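Local structure of mandelate racemase/muconate lactonizing enzyme (Roseovarius nubinhibens, 2QDD) at residues A320-G324 with H325-A329. The protein is of unknown specific function but belongs to the enolase superfamily, whose magnesium-dependent members typically begin catalysis by abstracting a proton next to a carboxylate. Numbering follows the deposited sequence.
Sequences ASWLG and HAHLA
The carbonyl oxygen G324 O takes a hydrogen bond from the backbone amide H327 N at 3.1 Å, with an N-H...O angle of 162°. One residue later L328 N bonds to H325 O at 3.3 Å, so the chain coils through two successive i to i+3 turns in the loop between helix 300-311 and strand 344-345. G324, lacking a side chain, passes its own N over a rim of the W322 indole, 3.9 Å above the ring plane.

Across this coil the flat indole meets the imidazole of H327 obliquely, with ring planes at 37°. The closest atoms are W322 NE1 and H327 NE2, 3.2 Å apart, while H327 CD2 lies 3.5 Å from W322 CZ2. The W322 side chain extends with CG anti to its backbone N (chi1 180°), which sends the indole forward along the chain, to G324 N and the H327 ring. W322 NE1 makes a weak hydrogen bond to S140 OG. The W322 side chain lies about 9 Å from those of D196 and E220, residues that bind magnesium in this protein, although the metal is absent from this chain.

L323 and H325 run side by side, L323 CG touching H325 CE1 at 3.7 Å; the leucine also packs on I137 and L307. H325 suits its place by offering carbon to L323 and an N-H to D303. D303 OD2 accepts from H325 ND1 and OD1 from G324 N, so one carboxylate satisfies a side-chain and a backbone N-H and fastens the coil to helix 300-311.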
loop_
_atom_site.group_PDB
_atom_site.type_symbol
_atom_site.label_atom_id
_atom_site.label_comp_id
_atom_site.label_asym_id
_atom_site.label_seq_id
_atom_site.Cartn_x
_atom_site.Cartn_y
_atom_site.Cartn_z
ATOM N N ALA A 320 5.070 3.863 -34.401
ATOM C CA ALA A 320 6.094 4.191 -35.396
ATOM C C ALA A 320 7.517 3.809 -34.971
ATOM O O ALA A 320 7.849 3.831 -33.790
ATOM C CB ALA A 320 6.024 5.662 -35.760
ATOM N N SER A 321 8.343 3.440 -35.946
ATOM C CA SER A 321 9.769 3.230 -35.724
ATOM C C SER A 321 10.566 4.455 -36.148
ATOM O O SER A 321 10.096 5.278 -36.928
ATOM C CB SER A 321 10.260 2.002 -36.487
ATOM O OG SER A 321 9.841 0.804 -35.860
ATOM N N TRP A 322 11.771 4.573 -35.609
ATOM C CA TRP A 322 12.749 5.552 -36.053
ATOM C C TRP A 322 13.842 4.794 -36.801
ATOM O O TRP A 322 14.205 3.677 -36.422
ATOM C CB TRP A 322 13.315 6.265 -34.828
ATOM C CG TRP A 322 14.345 7.316 -35.082
ATOM C CD1 TRP A 322 14.140 8.555 -35.602
ATOM C CD2 TRP A 322 15.747 7.232 -34.780
ATOM N NE1 TRP A 322 15.328 9.247 -35.660
ATOM C CE2 TRP A 322 16.329 8.457 -35.159
ATOM C CE3 TRP A 322 16.565 6.234 -34.235
ATOM C CZ2 TRP A 322 17.696 8.716 -35.009
ATOM C CZ3 TRP A 322 17.923 6.493 -34.078
ATOM C CH2 TRP A 322 18.474 7.725 -34.469
ATOM N N LEU A 323 14.345 5.388 -37.878
ATOM C CA LEU A 323 15.475 4.818 -38.607
ATOM C C LEU A 323 16.728 5.651 -38.370
ATOM O O LEU A 323 16.779 6.832 -38.729
ATOM C CB LEU A 323 15.158 4.726 -40.105
ATOM C CG LEU A 323 14.610 3.432 -40.726
ATOM C CD1 LEU A 323 13.878 2.513 -39.750
ATOM C CD2 LEU A 323 13.738 3.760 -41.934
ATOM N N GLY A 324 17.723 5.028 -37.744
ATOM C CA GLY A 324 19.013 5.665 -37.463
ATOM C C GLY A 324 19.748 6.177 -38.691
ATOM O O GLY A 324 20.292 7.287 -38.673
ATOM N N HIS A 325 19.734 5.377 -39.761
ATOM C CA HIS A 325 20.549 5.630 -40.950
ATOM C C HIS A 325 20.098 6.844 -41.762
ATOM O O HIS A 325 20.871 7.388 -42.552
ATOM C CB HIS A 325 20.657 4.377 -41.827
ATOM C CG HIS A 325 19.384 3.993 -42.515
ATOM N ND1 HIS A 325 18.563 2.988 -42.052
ATOM C CD2 HIS A 325 18.799 4.467 -43.642
ATOM C CE1 HIS A 325 17.523 2.864 -42.857
ATOM N NE2 HIS A 325 17.641 3.753 -43.829
ATOM N N ALA A 326 18.856 7.271 -41.541
ATOM C CA ALA A 326 18.325 8.516 -42.091
ATOM C C ALA A 326 19.074 9.770 -41.636
ATOM O O ALA A 326 19.007 10.813 -42.294
ATOM C CB ALA A 326 16.842 8.639 -41.774
ATOM N N HIS A 327 19.784 9.668 -40.515
ATOM C CA HIS A 327 20.478 10.814 -39.940
ATOM C C HIS A 327 21.976 10.806 -40.233
ATOM O O HIS A 327 22.688 11.736 -39.858
ATOM C CB HIS A 327 20.187 10.912 -38.440
ATOM C CG HIS A 327 18.754 11.212 -38.135
ATOM N ND1 HIS A 327 18.305 12.484 -37.846
ATOM C CD2 HIS A 327 17.660 10.413 -38.109
ATOM C CE1 HIS A 327 17.000 12.452 -37.643
ATOM N NE2 HIS A 327 16.582 11.208 -37.801
ATOM N N LEU A 328 22.437 9.759 -40.915
ATOM C CA LEU A 328 23.830 9.634 -41.346
ATOM C C LEU A 328 24.061 10.234 -42.734
ATOM O O LEU A 328 23.176 10.192 -43.595
ATOM C CB LEU A 328 24.258 8.164 -41.365
ATOM C CG LEU A 328 24.131 7.304 -40.108
ATOM C CD1 LEU A 328 24.478 5.857 -40.449
ATOM C CD2 LEU A 328 25.004 7.830 -38.966
ATOM N N ALA A 329 25.262 10.772 -42.945
ATOM C CA ALA A 329 25.686 11.268 -44.255
ATOM C C ALA A 329 26.372 10.196 -45.111
ATOM O O ALA A 329 26.432 10.319 -46.337
ATOM C CB ALA A 329 26.584 12.481 -44.094
#